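Local coordinates for phosphohistidine phosphatase SixA (Escherichia coli, PDB 1UJC), which removes the phosphoryl group from the phosphohistidine of the HPt domain of the ArcB sensor in the multistep His-Asp phosphorelay, at residues 21-26 with 57-62; 28-33 with 150-155; 74-79 with 89-94. All coordinates share one frame; numbering follows the deposited sequence.

Interaction 1: residues 21-26 with 57-62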
ATOM      1  N   ARG A  21      -4.404   0.103  17.124  1.00 13.94           N
ATOM      2  CA  ARG A  21      -5.482   1.048  16.822  1.00 14.35           C
ATOM      3  C   ARG A  21      -6.283   0.500  15.650  1.00 14.36           C
ATOM      4  O   ARG A  21      -5.729   0.211  14.593  1.00 13.71           O
ATOM      5  CB  ARG A  21      -4.912   2.414  16.429  1.00 14.37           C
ATOM      6  CG  ARG A  21      -4.169   3.147  17.531  1.00 16.12           C
ATOM      7  CD  ARG A  21      -3.271   4.223  16.931  1.00 17.54           C
ATOM      8  NE  ARG A  21      -3.995   5.088  16.004  1.00 20.72           N
ATOM      9  CZ  ARG A  21      -3.424   5.745  15.001  1.00 20.59           C
ATOM     10  NH1 ARG A  21      -2.118   5.632  14.796  1.00 19.24           N
ATOM     11  NH2 ARG A  21      -4.157   6.511  14.200  1.00 23.66           N
ATOM     12  N   PRO A  22      -7.603   0.341  15.822  1.00 16.49           N
ATOM     13  CA  PRO A  22      -8.438  -0.182  14.737  1.00 15.30           C
ATOM     14  C   PRO A  22      -8.811   0.893  13.715  1.00 15.68           C
ATOM     15  O   PRO A  22      -8.571   2.084  13.923  1.00 11.55           O
ATOM     16  CB  PRO A  22      -9.659  -0.710  15.478  1.00 17.17           C
ATOM     17  CG  PRO A  22      -9.822   0.315  16.565  1.00 17.24           C
ATOM     18  CD  PRO A  22      -8.393   0.511  17.057  1.00 16.34           C
ATOM     19  N   LEU A  23      -9.410   0.461  12.613  1.00 15.38           N
ATOM     20  CA  LEU A  23      -9.830   1.379  11.565  1.00 16.15           C
ATOM     21  C   LEU A  23     -11.161   1.998  11.986  1.00 17.10           C
ATOM     22  O   LEU A  23     -11.914   1.398  12.745  1.00 16.58           O
ATOM     23  CB  LEU A  23      -9.997   0.602  10.256  1.00 17.50           C
ATOM     24  CG  LEU A  23      -9.351   1.116   8.963  1.00 20.47           C
ATOM     25  CD1 LEU A  23      -7.959   1.688   9.239  1.00 17.96           C
ATOM     26  CD2 LEU A  23      -9.279  -0.034   7.965  1.00 18.89           C
ATOM     27  N   THR A  24     -11.443   3.211  11.525  1.00 18.20           N
ATOM     28  CA  THR A  24     -12.718   3.847  11.848  1.00 18.92           C
ATOM     29  C   THR A  24     -13.703   3.442  10.751  1.00 18.89           C
ATOM     30  O   THR A  24     -13.309   2.905   9.714  1.00 18.64           O
ATOM     31  CB  THR A  24     -12.626   5.380  11.820  1.00 19.05           C
ATOM     32  OG1 THR A  24     -12.423   5.810  10.467  1.00 17.21           O
ATOM     33  CG2 THR A  24     -11.475   5.875  12.693  1.00 19.68           C
ATOM     34  N   THR A  25     -14.982   3.712  10.983  1.00 19.17           N
ATOM     35  CA  THR A  25     -16.018   3.404  10.012  1.00 20.02           C
ATOM     36  C   THR A  25     -15.694   4.083   8.686  1.00 18.13           C
ATOM     37  O   THR A  25     -15.780   3.463   7.627  1.00 18.68           O
ATOM     38  CB  THR A  25     -17.385   3.890  10.521  1.00 20.84           C
ATOM     39  OG1 THR A  25     -17.744   3.131  11.682  1.00 25.43           O
ATOM     40  CG2 THR A  25     -18.448   3.728   9.459  1.00 20.76           C
ATOM     41  N   ASN A  26     -15.318   5.356   8.753  1.00 17.98           N
ATOM     42  CA  ASN A  26     -14.965   6.127   7.562  1.00 17.12           C
ATOM     43  C   ASN A  26     -13.735   5.502   6.914  1.00 16.34           C
ATOM     44  O   ASN A  26     -13.673   5.362   5.694  1.00 16.52           O
ATOM     45  CB  ASN A  26     -14.683   7.588   7.943  1.00 18.44           C
ATOM     46  CG  ASN A  26     -14.086   8.393   6.798  1.00 19.97           C
ATOM     47  OD1 ASN A  26     -14.750   8.666   5.790  1.00 19.16           O
ATOM     48  ND2 ASN A  26     -12.820   8.774   6.948  1.00 19.90           N
ATOM     49  N   GLU A  57      -3.626  -4.210   8.402  1.00 10.03           N
ATOM     50  CA  GLU A  57      -4.296  -5.474   8.138  1.00 12.53           C
ATOM     51  C   GLU A  57      -5.803  -5.291   7.925  1.00 11.91           C
ATOM     52  O   GLU A  57      -6.390  -5.933   7.059  1.00 13.71           O
ATOM     53  CB  GLU A  57      -4.029  -6.450   9.294  1.00 13.13           C
ATOM     54  CG  GLU A  57      -2.544  -6.685   9.553  1.00 15.28           C
ATOM     55  CD  GLU A  57      -2.272  -7.582  10.753  1.00 16.89           C
ATOM     56  OE1 GLU A  57      -3.023  -7.494  11.749  1.00 15.35           O
ATOM     57  OE2 GLU A  57      -1.294  -8.359  10.706  1.00 16.26           O
ATOM     58  N   GLN A  58      -6.424  -4.409   8.702  1.00 10.86           N
ATOM     59  CA  GLN A  58      -7.855  -4.179   8.566  1.00 11.40           C
ATOM     60  C   GLN A  58      -8.154  -3.486   7.239  1.00 11.17           C
ATOM     61  O   GLN A  58      -9.170  -3.755   6.605  1.00 11.28           O
ATOM     62  CB  GLN A  58      -8.378  -3.328   9.719  1.00 13.56           C
ATOM     63  CG  GLN A  58      -9.859  -3.532   9.966  1.00 13.37           C
ATOM     64  CD  GLN A  58     -10.412  -2.610  11.028  1.00 14.69           C
ATOM     65  OE1 GLN A  58      -9.686  -2.147  11.906  1.00 15.55           O
ATOM     66  NE2 GLN A  58     -11.711  -2.354  10.963  1.00 15.70           N
ATOM     67  N   THR A  59      -7.270  -2.584   6.827  1.00 11.23           N
ATOM     68  CA  THR A  59      -7.449  -1.901   5.555  1.00 11.77           C
ATOM     69  C   THR A  59      -7.434  -2.979   4.472  1.00 11.60           C
ATOM     70  O   THR A  59      -8.229  -2.947   3.530  1.00 11.16           O
ATOM     71  CB  THR A  59      -6.312  -0.900   5.299  1.00  9.91           C
ATOM     72  OG1 THR A  59      -6.405   0.180   6.238  1.00 12.89           O
ATOM     73  CG2 THR A  59      -6.396  -0.351   3.885  1.00 13.67           C
ATOM     74  N   LEU A  60      -6.537  -3.949   4.634  1.00 13.11           N
ATOM     75  CA  LEU A  60      -6.405  -5.061   3.693  1.00 12.60           C
ATOM     76  C   LEU A  60      -7.709  -5.865   3.650  1.00 13.03           C
ATOM     77  O   LEU A  60      -8.187  -6.218   2.575  1.00 11.85           O
ATOM     78  CB  LEU A  60      -5.260  -5.983   4.125  1.00 14.42           C
ATOM     79  CG  LEU A  60      -4.572  -6.895   3.098  1.00 16.76           C
ATOM     80  CD1 LEU A  60      -4.014  -8.104   3.829  1.00 14.95           C
ATOM     81  CD2 LEU A  60      -5.533  -7.345   2.013  1.00 15.74           C
ATOM     82  N   GLU A  61      -8.264  -6.165   4.822  1.00 14.28           N
ATOM     83  CA  GLU A  61      -9.514  -6.926   4.908  1.00 16.96           C
ATOM     84  C   GLU A  61     -10.575  -6.242   4.064  1.00 15.57           C
ATOM     85  O   GLU A  61     -11.185  -6.851   3.186  1.00 16.99           O
ATOM     86  CB  GLU A  61     -10.051  -6.979   6.345  1.00 20.07           C
ATOM     87  CG  GLU A  61      -9.157  -7.592   7.394  1.00 25.01           C
ATOM     88  CD  GLU A  61      -9.759  -7.470   8.798  1.00 27.69           C
ATOM     89  OE1 GLU A  61      -9.044  -7.780   9.773  1.00 26.85           O
ATOM     90  OE2 GLU A  61     -10.946  -7.064   8.921  1.00 26.32           O
ATOM     91  N   GLU A  62     -10.787  -4.964   4.357  1.00 15.97           N
ATOM     92  CA  GLU A  62     -11.783  -4.151   3.672  1.00 14.90           C
ATOM     93  C   GLU A  62     -11.595  -4.154   2.161  1.00 14.73           C
ATOM     94  O   GLU A  62     -12.554  -4.334   1.404  1.00 13.46           O
ATOM     95  CB  GLU A  62     -11.732  -2.722   4.224  1.00 16.14           C
ATOM     96  CG  GLU A  62     -12.174  -2.626   5.683  1.00 18.36           C
ATOM     97  CD  GLU A  62     -13.664  -2.872   5.861  1.00 21.61           C
ATOM     98  OE1 GLU A  62     -14.058  -3.556   6.833  1.00 20.36           O
ATOM     99  OE2 GLU A  62     -14.444  -2.368   5.029  1.00 21.01           O
TER
HETATM  100  O   HOH W   1     -13.238  -0.785  12.868  1.00 18.07           O

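Interaction 2: residues 28-33 with 150-155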
ATOM      1  N   CYS A  28     -12.903   2.515   6.921  1.00 14.07           N
ATOM      2  CA  CYS A  28     -13.353   1.307   6.246  1.00 14.95           C
ATOM      3  C   CYS A  28     -14.048   1.717   4.953  1.00 15.59           C
ATOM      4  O   CYS A  28     -13.743   1.194   3.880  1.00 16.45           O
ATOM      5  CB  CYS A  28     -14.339   0.524   7.125  1.00 14.67           C
ATOM      6  SG  CYS A  28     -13.594  -0.358   8.520  1.00 15.44           S
ATOM      7  N   ASP A  29     -14.973   2.665   5.062  1.00 17.01           N
ATOM      8  CA  ASP A  29     -15.717   3.137   3.902  1.00 17.25           C
ATOM      9  C   ASP A  29     -14.799   3.593   2.774  1.00 16.51           C
ATOM     10  O   ASP A  29     -14.947   3.158   1.632  1.00 16.28           O
ATOM     11  CB  ASP A  29     -16.652   4.287   4.284  1.00 20.07           C
ATOM     12  CG  ASP A  29     -17.676   3.892   5.338  1.00 24.28           C
ATOM     13  OD1 ASP A  29     -18.242   2.782   5.253  1.00 25.26           O
ATOM     14  OD2 ASP A  29     -17.926   4.711   6.246  1.00 26.34           O
ATOM     15  N   GLU A  30     -13.847   4.466   3.095  1.00 15.69           N
ATOM     16  CA  GLU A  30     -12.929   4.974   2.085  1.00 15.89           C
ATOM     17  C   GLU A  30     -12.009   3.901   1.534  1.00 15.46           C
ATOM     18  O   GLU A  30     -11.628   3.949   0.364  1.00 13.72           O
ATOM     19  CB  GLU A  30     -12.087   6.115   2.644  1.00 14.58           C
ATOM     20  CG  GLU A  30     -12.900   7.279   3.146  1.00 17.14           C
ATOM     21  CD  GLU A  30     -12.046   8.495   3.389  1.00 18.98           C
ATOM     22  OE1 GLU A  30     -10.958   8.342   3.988  1.00 17.25           O
ATOM     23  OE2 GLU A  30     -12.464   9.602   2.986  1.00 21.61           O
ATOM     24  N   SER A  31     -11.640   2.936   2.368  1.00 14.82           N
ATOM     25  CA  SER A  31     -10.772   1.872   1.892  1.00 14.82           C
ATOM     26  C   SER A  31     -11.510   1.022   0.862  1.00 14.38           C
ATOM     27  O   SER A  31     -10.913   0.566  -0.114  1.00 12.92           O
ATOM     28  CB  SER A  31     -10.281   1.016   3.060  1.00 14.59           C
ATOM     29  OG  SER A  31      -9.220   1.673   3.735  1.00 16.61           O
ATOM     30  N   ARG A  32     -12.810   0.817   1.080  1.00 14.33           N
ATOM     31  CA  ARG A  32     -13.623   0.044   0.145  1.00 14.36           C
ATOM     32  C   ARG A  32     -13.805   0.861  -1.130  1.00 14.53           C
ATOM     33  O   ARG A  32     -13.858   0.315  -2.235  1.00 12.89           O
ATOM     34  CB  ARG A  32     -14.999  -0.285   0.745  1.00 15.04           C
ATOM     35  CG  ARG A  32     -15.032  -1.522   1.642  1.00 16.87           C
ATOM     36  CD  ARG A  32     -16.463  -2.068   1.778  1.00 22.45           C
ATOM     37  NE  ARG A  32     -16.480  -3.455   2.245  1.00 27.22           N
ATOM     38  CZ  ARG A  32     -16.553  -3.822   3.522  1.00 29.07           C
ATOM     39  NH1 ARG A  32     -16.626  -2.906   4.473  1.00 30.61           N
ATOM     40  NH2 ARG A  32     -16.540  -5.107   3.853  1.00 27.71           N
ATOM     41  N   LEU A  33     -13.895   2.177  -0.961  1.00 15.31           N
ATOM     42  CA  LEU A  33     -14.065   3.096  -2.080  1.00 15.79           C
ATOM     43  C   LEU A  33     -12.878   2.975  -3.038  1.00 15.56           C
ATOM     44  O   LEU A  33     -13.054   2.845  -4.254  1.00 13.38           O
ATOM     45  CB  LEU A  33     -14.170   4.530  -1.551  1.00 18.17           C
ATOM     46  CG  LEU A  33     -14.623   5.638  -2.504  1.00 22.95           C
ATOM     47  CD1 LEU A  33     -15.984   5.285  -3.096  1.00 24.67           C
ATOM     48  CD2 LEU A  33     -14.713   6.957  -1.736  1.00 23.32           C
ATOM     49  N   MET A 150      -3.838   8.415  -6.460  1.00 16.46           N
ATOM     50  CA  MET A 150      -5.274   8.623  -6.363  1.00 17.11           C
ATOM     51  C   MET A 150      -5.686   8.616  -4.901  1.00 16.83           C
ATOM     52  O   MET A 150      -5.180   7.820  -4.119  1.00 16.50           O
ATOM     53  CB  MET A 150      -6.002   7.505  -7.119  1.00 17.07           C
ATOM     54  CG  MET A 150      -7.520   7.582  -7.087  1.00 18.64           C
ATOM     55  SD  MET A 150      -8.173   9.046  -7.905  1.00 17.32           S
ATOM     56  CE  MET A 150      -7.701   8.721  -9.605  1.00 18.66           C
ATOM     57  N   SER A 151      -6.600   9.503  -4.523  1.00 18.17           N
ATOM     58  CA  SER A 151      -7.052   9.543  -3.134  1.00 18.13           C
ATOM     59  C   SER A 151      -8.576   9.553  -3.052  1.00 18.08           C
ATOM     60  O   SER A 151      -9.256   9.936  -4.008  1.00 16.88           O
ATOM     61  CB  SER A 151      -6.460  10.764  -2.416  1.00 18.98           C
ATOM     62  OG  SER A 151      -6.806  11.971  -3.064  1.00 22.30           O
ATOM     63  N   PRO A 152      -9.137   9.121  -1.908  1.00 17.57           N
ATOM     64  CA  PRO A 152     -10.589   9.087  -1.731  1.00 18.77           C
ATOM     65  C   PRO A 152     -11.285  10.395  -2.101  1.00 19.81           C
ATOM     66  O   PRO A 152     -12.425  10.384  -2.563  1.00 20.44           O
ATOM     67  CB  PRO A 152     -10.747   8.752  -0.249  1.00 17.94           C
ATOM     68  CG  PRO A 152      -9.567   7.899   0.019  1.00 18.18           C
ATOM     69  CD  PRO A 152      -8.458   8.648  -0.688  1.00 18.40           C
ATOM     70  N   CYS A 153     -10.607  11.520  -1.899  1.00 20.46           N
ATOM     71  CA  CYS A 153     -11.216  12.803  -2.221  1.00 22.25           C
ATOM     72  C   CYS A 153     -11.258  13.065  -3.723  1.00 22.35           C
ATOM     73  O   CYS A 153     -12.206  13.675  -4.214  1.00 24.22           O
ATOM     74  CB  CYS A 153     -10.483  13.950  -1.513  1.00 22.78           C
ATOM     75  SG  CYS A 153      -8.945  14.503  -2.288  1.00 26.07           S
ATOM     76  N   ASN A 154     -10.244  12.612  -4.455  1.00 23.13           N
ATOM     77  CA  ASN A 154     -10.218  12.827  -5.904  1.00 24.85           C
ATOM     78  C   ASN A 154     -11.215  11.899  -6.585  1.00 26.16           C
ATOM     79  O   ASN A 154     -11.292  11.840  -7.810  1.00 27.59           O
ATOM     80  CB  ASN A 154      -8.828  12.569  -6.486  1.00 24.04           C
ATOM     81  CG  ASN A 154      -8.741  12.929  -7.968  1.00 24.70           C
ATOM     82  OD1 ASN A 154      -7.922  12.387  -8.703  1.00 23.40           O
ATOM     83  ND2 ASN A 154      -9.589  13.858  -8.407  1.00 23.96           N
ATOM     84  N   LEU A 155     -11.951  11.143  -5.783  1.00 27.03           N
ATOM     85  CA  LEU A 155     -12.966  10.237  -6.304  1.00 29.04           C
ATOM     86  C   LEU A 155     -14.283  10.752  -5.740  1.00 31.34           C
ATOM     87  O   LEU A 155     -15.238  10.991  -6.485  1.00 33.28           O
ATOM     88  CB  LEU A 155     -12.728   8.802  -5.819  1.00 28.94           C
ATOM     89  CG  LEU A 155     -11.419   8.092  -6.186  1.00 29.54           C
ATOM     90  CD1 LEU A 155     -11.443   6.672  -5.639  1.00 29.72           C
ATOM     91  CD2 LEU A 155     -11.250   8.063  -7.699  1.00 29.96           C
TER

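Interaction 3: residues 74-79 with 89-94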
ATOM      1  N   GLU A  74       1.481 -11.417   2.744  1.00 20.35           N
ATOM      2  CA  GLU A  74       2.749 -11.497   3.437  1.00 16.78           C
ATOM      3  C   GLU A  74       2.857 -10.322   4.391  1.00 15.07           C
ATOM      4  O   GLU A  74       2.884  -9.166   3.967  1.00 12.43           O
ATOM      5  CB  GLU A  74       3.885 -11.482   2.415  1.00 16.98           C
ATOM      6  CG  GLU A  74       3.846 -12.692   1.502  1.00 17.24           C
ATOM      7  CD  GLU A  74       4.154 -12.363   0.055  1.00 15.02           C
ATOM      8  OE1 GLU A  74       5.314 -12.009  -0.253  1.00 11.90           O
ATOM      9  OE2 GLU A  74       3.222 -12.461  -0.774  1.00 15.87           O
ATOM     10  N   VAL A  75       2.889 -10.633   5.682  1.00 12.39           N
ATOM     11  CA  VAL A  75       2.995  -9.622   6.720  1.00 12.74           C
ATOM     12  C   VAL A  75       4.476  -9.320   6.883  1.00 13.77           C
ATOM     13  O   VAL A  75       5.244 -10.181   7.318  1.00 13.67           O
ATOM     14  CB  VAL A  75       2.415 -10.136   8.053  1.00 13.78           C
ATOM     15  CG1 VAL A  75       2.519  -9.053   9.120  1.00 12.11           C
ATOM     16  CG2 VAL A  75       0.955 -10.541   7.855  1.00 13.05           C
ATOM     17  N   LEU A  76       4.864  -8.100   6.521  1.00 11.63           N
ATOM     18  CA  LEU A  76       6.258  -7.674   6.584  1.00 13.66           C
ATOM     19  C   LEU A  76       6.538  -6.707   7.725  1.00 12.50           C
ATOM     20  O   LEU A  76       5.901  -5.662   7.829  1.00 12.36           O
ATOM     21  CB  LEU A  76       6.663  -7.005   5.259  1.00 13.85           C
ATOM     22  CG  LEU A  76       6.942  -7.859   4.017  1.00 16.11           C
ATOM     23  CD1 LEU A  76       5.740  -8.714   3.679  1.00 15.68           C
ATOM     24  CD2 LEU A  76       7.290  -6.935   2.842  1.00 13.99           C
ATOM     25  N   PRO A  77       7.506  -7.042   8.594  1.00 12.39           N
ATOM     26  CA  PRO A  77       7.845  -6.167   9.719  1.00 12.08           C
ATOM     27  C   PRO A  77       8.419  -4.827   9.263  1.00 12.70           C
ATOM     28  O   PRO A  77       8.320  -3.833   9.977  1.00 12.06           O
ATOM     29  CB  PRO A  77       8.874  -6.982  10.498  1.00 12.27           C
ATOM     30  CG  PRO A  77       8.480  -8.405  10.205  1.00 13.09           C
ATOM     31  CD  PRO A  77       8.190  -8.341   8.717  1.00 13.27           C
ATOM     32  N   GLU A  78       9.019  -4.802   8.076  1.00 12.66           N
ATOM     33  CA  GLU A  78       9.615  -3.567   7.573  1.00 13.06           C
ATOM     34  C   GLU A  78       8.604  -2.604   6.962  1.00 12.65           C
ATOM     35  O   GLU A  78       8.990  -1.580   6.407  1.00 12.40           O
ATOM     36  CB  GLU A  78      10.715  -3.881   6.555  1.00 13.90           C
ATOM     37  CG  GLU A  78      11.869  -4.678   7.135  1.00 14.90           C
ATOM     38  CD  GLU A  78      12.558  -3.964   8.291  1.00 17.77           C
ATOM     39  OE1 GLU A  78      13.388  -4.613   8.967  1.00 19.06           O
ATOM     40  OE2 GLU A  78      12.280  -2.765   8.525  1.00 15.68           O
ATOM     41  N   LEU A  79       7.319  -2.934   7.069  1.00 12.93           N
ATOM     42  CA  LEU A  79       6.257  -2.079   6.541  1.00 13.54           C
ATOM     43  C   LEU A  79       5.636  -1.219   7.637  1.00 13.38           C
ATOM     44  O   LEU A  79       4.712  -0.444   7.388  1.00 15.74           O
ATOM     45  CB  LEU A  79       5.176  -2.923   5.853  1.00 11.13           C
ATOM     46  CG  LEU A  79       5.589  -3.475   4.487  1.00 12.34           C
ATOM     47  CD1 LEU A  79       4.491  -4.351   3.902  1.00 11.57           C
ATOM     48  CD2 LEU A  79       5.896  -2.310   3.560  1.00 11.45           C
ATOM     49  N   SER A  89      12.344  -2.043  -0.524  1.00 13.11           N
ATOM     50  CA  SER A  89      12.769  -1.871  -1.908  1.00 13.72           C
ATOM     51  C   SER A  89      13.377  -3.162  -2.463  1.00 13.72           C
ATOM     52  O   SER A  89      13.052  -3.590  -3.576  1.00 14.13           O
ATOM     53  CB  SER A  89      13.798  -0.740  -1.980  1.00 15.04           C
ATOM     54  OG  SER A  89      14.470  -0.733  -3.221  1.00 20.40           O
ATOM     55  N   ALA A  90      14.260  -3.777  -1.681  1.00 11.27           N
ATOM     56  CA  ALA A  90      14.917  -5.015  -2.089  1.00 10.14           C
ATOM     57  C   ALA A  90      13.928  -6.179  -2.191  1.00 10.26           C
ATOM     58  O   ALA A  90      14.055  -7.038  -3.065  1.00 11.20           O
ATOM     59  CB  ALA A  90      16.029  -5.361  -1.104  1.00 10.09           C
ATOM     60  N   TYR A  91      12.950  -6.210  -1.293  1.00 10.59           N
ATOM     61  CA  TYR A  91      11.946  -7.267  -1.298  1.00 11.78           C
ATOM     62  C   TYR A  91      11.166  -7.145  -2.615  1.00 11.76           C
ATOM     63  O   TYR A  91      10.917  -8.138  -3.300  1.00 11.35           O
ATOM     64  CB  TYR A  91      11.005  -7.095  -0.095  1.00 11.55           C
ATOM     65  CG  TYR A  91      10.115  -8.285   0.226  1.00 11.39           C
ATOM     66  CD1 TYR A  91      10.418  -9.141   1.287  1.00 12.18           C
ATOM     67  CD2 TYR A  91       8.945  -8.527  -0.498  1.00 10.74           C
ATOM     68  CE1 TYR A  91       9.576 -10.202   1.623  1.00 11.57           C
ATOM     69  CE2 TYR A  91       8.097  -9.587  -0.169  1.00 10.27           C
ATOM     70  CZ  TYR A  91       8.419 -10.418   0.893  1.00 12.71           C
ATOM     71  OH  TYR A  91       7.584 -11.464   1.231  1.00 13.19           O
ATOM     72  N   LEU A  92      10.800  -5.916  -2.969  1.00 11.44           N
ATOM     73  CA  LEU A  92      10.059  -5.670  -4.200  1.00 10.77           C
ATOM     74  C   LEU A  92      10.875  -6.024  -5.443  1.00 10.98           C
ATOM     75  O   LEU A  92      10.336  -6.576  -6.403  1.00 10.80           O
ATOM     76  CB  LEU A  92       9.597  -4.208  -4.261  1.00  9.71           C
ATOM     77  CG  LEU A  92       8.319  -3.902  -3.472  1.00 11.11           C
ATOM     78  CD1 LEU A  92       8.133  -2.396  -3.308  1.00 11.23           C
ATOM     79  CD2 LEU A  92       7.131  -4.515  -4.195  1.00 11.61           C
ATOM     80  N   GLN A  93      12.171  -5.718  -5.421  1.00 10.84           N
ATOM     81  CA  GLN A  93      13.035  -6.031  -6.555  1.00 10.98           C
ATOM     82  C   GLN A  93      13.110  -7.550  -6.705  1.00 11.30           C
ATOM     83  O   GLN A  93      13.126  -8.071  -7.821  1.00  9.89           O
ATOM     84  CB  GLN A  93      14.438  -5.431  -6.354  1.00 11.34           C
ATOM     85  CG  GLN A  93      15.467  -5.868  -7.403  1.00 13.46           C
ATOM     86  CD  GLN A  93      16.730  -5.015  -7.417  1.00 14.10           C
ATOM     87  OE1 GLN A  93      17.204  -4.560  -6.371  1.00 16.88           O
ATOM     88  NE2 GLN A  93      17.291  -4.810  -8.606  1.00 13.39           N
ATOM     89  N   ALA A  94      13.140  -8.255  -5.575  1.00 12.19           N
ATOM     90  CA  ALA A  94      13.181  -9.711  -5.586  1.00 12.65           C
ATOM     91  C   ALA A  94      11.957 -10.232  -6.331  1.00 12.75           C
ATOM     92  O   ALA A  94      12.082 -10.968  -7.309  1.00 13.57           O
ATOM     93  CB  ALA A  94      13.191 -10.252  -4.168  1.00 11.99           C
TER

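Interaction 1: residues 21-26 with 57-62
With chi1 at -156°, the side chain of Q58 swings CG away from its own amide nitrogen and then runs extended, and this straight chain carries its amide from helix 54-66 to the backbone of L23. There OE1 of Q58 accepts a hydrogen bond from N of L23 at 2.7 Å, with an N-H...O angle of 165°. The donor nevertheless sits above the Q58 carbonyl plane, 39° out of it. The other half of the same amide is used through a water, which accepts from NE2 of Q58 at 2.9 Å and donates to O of L23 at 2.6 Å. Both backbone polar atoms of L23 are thus met by one side chain, directly and through solvent. The leucine side chain packs against the same helix: its CB lies 3.3 Å from CD of Q58, and its CD2 comes 3.4 Å from OG1 of T59, the two side chains crossing at about a right angle. That hydroxyl is engaged elsewhere, with O of R55 and N of G9. R55 lines the tungstate pocket. The chemistry implies a polar grip on the backbone leading into helix 25-40, which fixes the rotation of the Q58 amide beside a buried leucine.

Interaction 2: residues 28-33 with 150-155
E30 reaches from helix 25-40 across the ring of P152, in the loop that follows strand 144-150, and the two side chains cross at about a right angle. Its CB starts the contact, 4.1 Å from CG of P152 and equally near the proline CB. CG is anti to the carbonyl carbon (chi1 -59°), and from there the chain runs on extended until CD lies 3.9 Å from CB of P152. At the tip, OE2 approaches that same CB to 3.8 Å. This oxygen has its polar partner outside the two segments, in a salt bridge to NZ of K156. One turn further along the helix, L33 adds a looser margin of methyl groups against backbone oxygens: its CD2 is 4.2 Å from the backbone O of P152, and its own backbone O is 4.4 Å from CD1 of L155. M34 and W37 of the same helix also touch this loop, M34 on both P152 and L155, so the chain's last modelled residues lie along the flank of helix 25-40. No hydrogen bond spans the two segments. The chemistry is therefore van der Waals between them, with CB and the carboxylate end of E30 both lying against a buried proline, and OE2 also paired with the lysine charge of K156.

Interaction 3: residues 74-79 with 89-94
The short edge strand 74-75 and the turn after it meet helix 85-98 through one aromatic side chain, Y91, whose ring touches L76 and whose hydroxyl reaches E74. Above the ring stands CD2 of L76, 3.9 Å from the centroid and 3° off the normal, a CH-pi contact placed almost exactly over the centre. The near-equal distances to the ring carbons bear this out, CD2 of L76 being 4.1 Å from both CG and CD2 of Y91. The ring projects toward the strand because its CG is anti to the backbone N (chi1 -166°). At the far end, OH of Y91 donates to OE1 of E74 at 2.8 Å. The acceptor lies at the ring edge, in plane, and uses its anti lone pair, the carboxylate and ring planes being 37° apart. Within the alpha/beta fold, strand 74-75 is the outermost of the parallel strands, next to 47-50, and L49 of that neighbour touches E74, L76 and Y91 alike. The chain passes from the edge strand through the 3-10 turn 77-79 and a further short connection into helix 85-98. A leucine in place of Y91 would probably leave OE1 of E74 without its hydroxyl donor and L76 without a flat face to rest on. The other carboxylate oxygen, OE2 of E74, forms a salt bridge with NE of R47.

Interactions 1 and 2 share helix 25-40, the first at its start and the approach to it, the second farther along; their centres are about 13 Å apart. They meet directly, since T59 packs on S31 and Q58 on C28. Interaction 3 lies at one edge of the sheet, its centre about 21 Å from that of interaction 1 and about 25 Å from that of interaction 2, across the chain's centre from the latter. E57 touches V75, a slight link between interactions 1 and 3. Along the chain the segments of 1 and 2 alternate, whereas 3 follows 1 and falls between the two segments of 2. Helix 25-40 thus joins the pocket side to the C-terminal loop, while interaction 3 ties helix 85-98 to the sheet edge.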